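Local coordinates for putative NADH-depentdent flavin oxidoreductase (Cupriavidus metallidurans, PDB 5OCS), which probably reduces activated carbon-carbon double bonds with hydride from a nicotinamide cofactor, as an FMN-dependent ene-reductase of the Old Yellow Enzyme family, at residues A260-S265 with V293-M298; I303-Q308 with A338-A343. One frame throughout, in Å; residues are numbered along the deposited sequence.

Contact 1 of 2, residues A260-S265 with V293-M298; sequences AAVHVS and VGLPTM
Met298 and His263 meet as paired residues of two parallel strands, 262-265 and 297-300, and their side chains stand on the same face of the sheet. CB of Met298 lies 3.7 Å from His263 CD2, and CG passes near the carbonyl oxygen of Val262. SD then comes over one face of the imidazole, displaced toward the rim, 4.3 Å from the ring centroid, a Met-aromatic contact; CE ends 4.2 Å from CB of Ala261. The thioether reaches this far because its chain is extended beyond CG, and it crosses the histidine side chain at about a right angle. ND1 of the ring is hydrogen-bonded to Glu176 OE1 and NE2 to Ser322 OG, which fixes the ring's rotation. Along the backbone, Val262 is held at both its N and its O by the neighbouring strand: its N donates to Pro296 O (3.0 Å) and its O accepts from Met298 N (2.8 Å), after which Val264 N reaches Met298 O almost straight, at 165°. On the other face, Val262 CB meets Leu295 CD1 at 4.1 Å. At the start of strand 297-300, Thr297 OG1 bonds back to Leu295 O, 2.8 Å away, from above the carbonyl plane. The pair joins the sixth and seventh strands of the Old Yellow Enzyme TIM barrel, and His263 adjoins Arg231, an FMN-binding residue, beside the flavin site.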
loop_
_atom_site.group_PDB
_atom_site.type_symbol
_atom_site.label_atom_id
_atom_site.label_comp_id
_atom_site.label_asym_id
_atom_site.label_seq_id
_atom_site.Cartn_x
_atom_site.Cartn_y
_atom_site.Cartn_z
ATOM N N ALA D 260 28.505 -0.789 -10.429
ATOM C CA ALA D 260 28.268 -1.598 -9.248
ATOM C C ALA D 260 27.607 -2.942 -9.529
ATOM O O ALA D 260 27.670 -3.856 -8.712
ATOM C CB ALA D 260 27.414 -0.819 -8.255
ATOM N N ALA D 261 26.934 -3.035 -10.681
ATOM C CA ALA D 261 26.136 -4.172 -11.012
ATOM C C ALA D 261 25.812 -4.146 -12.480
ATOM O O ALA D 261 26.132 -3.203 -13.207
ATOM C CB ALA D 261 24.846 -4.177 -10.175
ATOM N N VAL D 262 25.128 -5.187 -12.902
ATOM C CA VAL D 262 24.379 -5.148 -14.156
ATOM C C VAL D 262 23.005 -5.796 -13.932
ATOM O O VAL D 262 22.874 -6.839 -13.268
ATOM C CB VAL D 262 25.181 -5.778 -15.332
ATOM C CG1 VAL D 262 25.407 -7.246 -15.102
ATOM C CG2 VAL D 262 24.455 -5.581 -16.661
ATOM N N HIS D 263 21.957 -5.152 -14.458
ATOM C CA HIS D 263 20.612 -5.643 -14.315
ATOM C C HIS D 263 20.200 -6.160 -15.678
ATOM O O HIS D 263 20.107 -5.376 -16.630
ATOM C CB HIS D 263 19.715 -4.486 -13.848
ATOM C CG HIS D 263 18.340 -4.896 -13.427
ATOM N ND1 HIS D 263 17.457 -3.999 -12.843
ATOM C CD2 HIS D 263 17.698 -6.084 -13.452
ATOM C CE1 HIS D 263 16.326 -4.625 -12.559
ATOM N NE2 HIS D 263 16.439 -5.884 -12.926
ATOM N N VAL D 264 19.950 -7.459 -15.764
ATOM C CA VAL D 264 19.823 -8.154 -17.059
ATOM C C VAL D 264 18.362 -8.462 -17.288
ATOM O O VAL D 264 17.770 -9.212 -16.519
ATOM C CB VAL D 264 20.642 -9.455 -17.072
ATOM C CG1 VAL D 264 20.454 -10.219 -18.373
ATOM C CG2 VAL D 264 22.131 -9.173 -16.802
ATOM N N SER D 265 17.771 -7.891 -18.345
ATOM C CA SER D 265 16.407 -8.241 -18.711
ATOM C C SER D 265 16.368 -9.618 -19.372
ATOM O O SER D 265 17.408 -10.195 -19.652
ATOM C CB SER D 265 15.789 -7.157 -19.581
ATOM O OG SER D 265 15.415 -6.055 -18.711
ATOM N N VAL D 293 31.267 -12.489 -16.277
ATOM C CA VAL D 293 31.728 -11.147 -15.959
ATOM C C VAL D 293 32.004 -10.959 -14.455
ATOM O O VAL D 293 32.913 -10.206 -14.088
ATOM C CB VAL D 293 30.748 -10.081 -16.473
ATOM C CG1 VAL D 293 31.252 -8.676 -16.182
ATOM C CG2 VAL D 293 30.554 -10.240 -17.977
ATOM N N GLY D 294 31.205 -11.587 -13.596
ATOM C CA GLY D 294 31.432 -11.528 -12.142
ATOM C C GLY D 294 30.990 -10.247 -11.454
ATOM O O GLY D 294 31.283 -10.058 -10.281
ATOM N N LEU D 295 30.306 -9.348 -12.156
ATOM C CA LEU D 295 29.658 -8.205 -11.491
ATOM C C LEU D 295 28.487 -8.750 -10.665
ATOM O O LEU D 295 27.900 -9.780 -11.014
ATOM C CB LEU D 295 29.085 -7.194 -12.521
ATOM C CG LEU D 295 29.854 -6.015 -13.112
ATOM C CD1 LEU D 295 29.138 -5.332 -14.273
ATOM C CD2 LEU D 295 30.208 -5.007 -12.038
ATOM N N PRO D 296 28.069 -8.039 -9.603
ATOM C CA PRO D 296 26.761 -8.323 -9.005
ATOM C C PRO D 296 25.676 -8.267 -10.102
ATOM O O PRO D 296 25.620 -7.277 -10.840
ATOM C CB PRO D 296 26.598 -7.172 -8.006
ATOM C CG PRO D 296 27.987 -6.902 -7.572
ATOM C CD PRO D 296 28.830 -7.068 -8.797
ATOM N N THR D 297 24.912 -9.333 -10.245
ATOM C CA THR D 297 24.049 -9.506 -11.389
ATOM C C THR D 297 22.637 -9.536 -10.881
ATOM O O THR D 297 22.234 -10.448 -10.159
ATOM C CB THR D 297 24.392 -10.794 -12.141
ATOM O OG1 THR D 297 25.758 -10.702 -12.557
ATOM C CG2 THR D 297 23.498 -10.987 -13.320
ATOM N N MET D 298 21.873 -8.524 -11.246
ATOM C CA MET D 298 20.453 -8.516 -10.945
ATOM C C MET D 298 19.718 -9.082 -12.146
ATOM O O MET D 298 20.021 -8.702 -13.235
ATOM C CB MET D 298 19.918 -7.096 -10.712
ATOM C CG MET D 298 20.728 -6.197 -9.829
ATOM S SD MET D 298 19.748 -4.653 -9.544
ATOM C CE MET D 298 20.957 -3.666 -8.664
#

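Contact 2 of 2, residues I303-Q308 with A338-A343; sequences ITEAEQ and AAKLGA
NZ of Lys340 is gripped by two carboxylates, Glu305 OE1 at 3.0 Å and, more weakly, Glu307 OE1 at 3.4 Å. This salt-bridge network joins the start of helix 306-314, which follows the seventh strand of the TIM barrel, to the last turn of helix 333-341. The lysine stretches across from its own helix, and its amine meets OE1 of Glu305 from above the carboxylate plane. Both glutamate chains bend at chi2 (-51° in Glu305, 80° in Glu307), which helps bring their ends toward the amine; Glu307 crosses the lysine chain at about a right angle, with OE2 near its CD and CE. Beside the charged group the contact is apolar: Ala306 CB lies 3.7 Å from Lys340 CD and also touches CD1 of Leu341. Glu305, the N-cap residue, is steadied from its own segment, for Thr304 OG1 bonds to its second oxygen, OE2, through the anti lone pair. The extended side chain of Gln308 reaches back to the helix start, and its OE1 takes two backbone donors, Thr304 N at 2.9 Å and Glu305 N at 2.8 Å, the latter lying in the carbonyl plane.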
loop_
_atom_site.group_PDB
_atom_site.type_symbol
_atom_site.label_atom_id
_atom_site.label_comp_id
_atom_site.label_asym_id
_atom_site.label_seq_id
_atom_site.Cartn_x
_atom_site.Cartn_y
_atom_site.Cartn_z
ATOM N N ILE D 303 8.439 -14.122 -12.347
ATOM C CA ILE D 303 8.038 -15.172 -11.449
ATOM C C ILE D 303 7.003 -14.675 -10.473
ATOM O O ILE D 303 6.845 -13.466 -10.294
ATOM C CB ILE D 303 9.262 -15.756 -10.701
ATOM C CG1 ILE D 303 9.954 -14.685 -9.838
ATOM C CG2 ILE D 303 10.257 -16.327 -11.701
ATOM C CD1 ILE D 303 9.353 -14.518 -8.456
ATOM N N THR D 304 6.284 -15.606 -9.850
ATOM C CA THR D 304 5.292 -15.249 -8.825
ATOM C C THR D 304 5.525 -15.968 -7.499
ATOM O O THR D 304 5.005 -15.533 -6.488
ATOM C CB THR D 304 3.843 -15.553 -9.287
ATOM O OG1 THR D 304 3.696 -16.980 -9.436
ATOM C CG2 THR D 304 3.534 -14.829 -10.631
ATOM N N GLU D 305 6.274 -17.068 -7.492
ATOM C CA GLU D 305 6.402 -17.902 -6.269
ATOM C C GLU D 305 7.744 -17.750 -5.585
ATOM O O GLU D 305 8.783 -17.667 -6.229
ATOM C CB GLU D 305 6.184 -19.381 -6.611
ATOM C CG GLU D 305 4.891 -19.686 -7.352
ATOM C CD GLU D 305 3.658 -19.094 -6.684
ATOM O OE1 GLU D 305 3.356 -19.419 -5.493
ATOM O OE2 GLU D 305 2.985 -18.262 -7.338
ATOM N N ALA D 306 7.729 -17.784 -4.244
ATOM C CA ALA D 306 8.934 -17.704 -3.453
ATOM C C ALA D 306 9.963 -18.742 -3.874
ATOM O O ALA D 306 11.147 -18.420 -3.979
ATOM C CB ALA D 306 8.635 -17.875 -1.978
ATOM N N GLU D 307 9.470 -19.956 -4.125
ATOM C CA GLU D 307 10.321 -21.084 -4.466
ATOM C C GLU D 307 11.040 -20.840 -5.786
ATOM O O GLU D 307 12.185 -21.254 -5.937
ATOM C CB GLU D 307 9.511 -22.389 -4.498
ATOM C CG GLU D 307 8.833 -22.729 -3.167
ATOM C CD GLU D 307 7.517 -21.979 -2.857
ATOM O OE1 GLU D 307 6.997 -21.138 -3.664
ATOM O OE2 GLU D 307 6.985 -22.223 -1.737
ATOM N N GLN D 308 10.387 -20.149 -6.713
ATOM C CA GLN D 308 11.028 -19.786 -7.985
ATOM C C GLN D 308 12.185 -18.810 -7.771
ATOM O O GLN D 308 13.297 -18.975 -8.296
ATOM C CB GLN D 308 10.024 -19.161 -8.949
ATOM C CG GLN D 308 8.895 -20.050 -9.436
ATOM C CD GLN D 308 7.917 -19.224 -10.281
ATOM O OE1 GLN D 308 7.260 -18.351 -9.774
ATOM N NE2 GLN D 308 7.896 -19.445 -11.586
ATOM N N ALA D 338 8.978 -14.720 2.710
ATOM C CA ALA D 338 9.676 -14.983 3.947
ATOM C C ALA D 338 8.933 -16.039 4.758
ATOM O O ALA D 338 9.593 -16.975 5.296
ATOM C CB ALA D 338 9.836 -13.702 4.752
ATOM N N ALA D 339 7.614 -15.967 4.791
ATOM C CA ALA D 339 6.815 -16.984 5.491
ATOM C C ALA D 339 7.045 -18.366 4.861
ATOM O O ALA D 339 7.140 -19.354 5.585
ATOM C CB ALA D 339 5.342 -16.644 5.465
ATOM N N LYS D 340 7.102 -18.434 3.536
ATOM C CA LYS D 340 7.292 -19.742 2.868
ATOM C C LYS D 340 8.692 -20.284 3.093
ATOM O O LYS D 340 8.874 -21.485 3.175
ATOM C CB LYS D 340 7.034 -19.654 1.354
ATOM C CG LYS D 340 5.569 -19.725 0.877
ATOM C CD LYS D 340 5.415 -18.939 -0.436
ATOM C CE LYS D 340 4.458 -19.510 -1.490
ATOM N NZ LYS D 340 4.703 -18.843 -2.831
ATOM N N LEU D 341 9.677 -19.418 3.168
ATOM C CA LEU D 341 11.096 -19.776 3.197
ATOM C C LEU D 341 11.727 -19.749 4.603
ATOM O O LEU D 341 12.937 -19.930 4.737
ATOM C CB LEU D 341 11.854 -18.848 2.244
ATOM C CG LEU D 341 11.466 -19.008 0.761
ATOM C CD1 LEU D 341 12.203 -17.990 -0.090
ATOM C CD2 LEU D 341 11.774 -20.417 0.227
ATOM N N GLY D 342 10.924 -19.522 5.643
ATOM C CA GLY D 342 11.423 -19.486 7.009
ATOM C C GLY D 342 12.316 -18.305 7.357
ATOM O O GLY D 342 13.164 -18.401 8.240
ATOM N N ALA D 343 12.083 -17.156 6.728
ATOM C CA ALA D 343 12.890 -15.981 6.962
ATOM C C ALA D 343 12.039 -14.895 7.642
ATOM O O ALA D 343 10.869 -15.073 7.895
ATOM C CB ALA D 343 13.427 -15.470 5.629
#

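After the first five barrel strands the chain runs through strand 262-265, passes helices 271-274 and 284-293, and returns in strand 297-300, where contact 1 closes a loop of 27 residues as a beta-alpha-beta crossover. A short turn then leads into helix 306-314 and opens contact 2, which closes across strand 320-323 and helix 325-329 when helix 333-341 arrives. The two loops are in series, neither nested nor crossed. Their centres lie 22 Å apart and they do not touch. Contact 1 belongs to the buried wall of the barrel, whereas contact 2 joins two helices at the surface, on either side in sequence of the eighth strand.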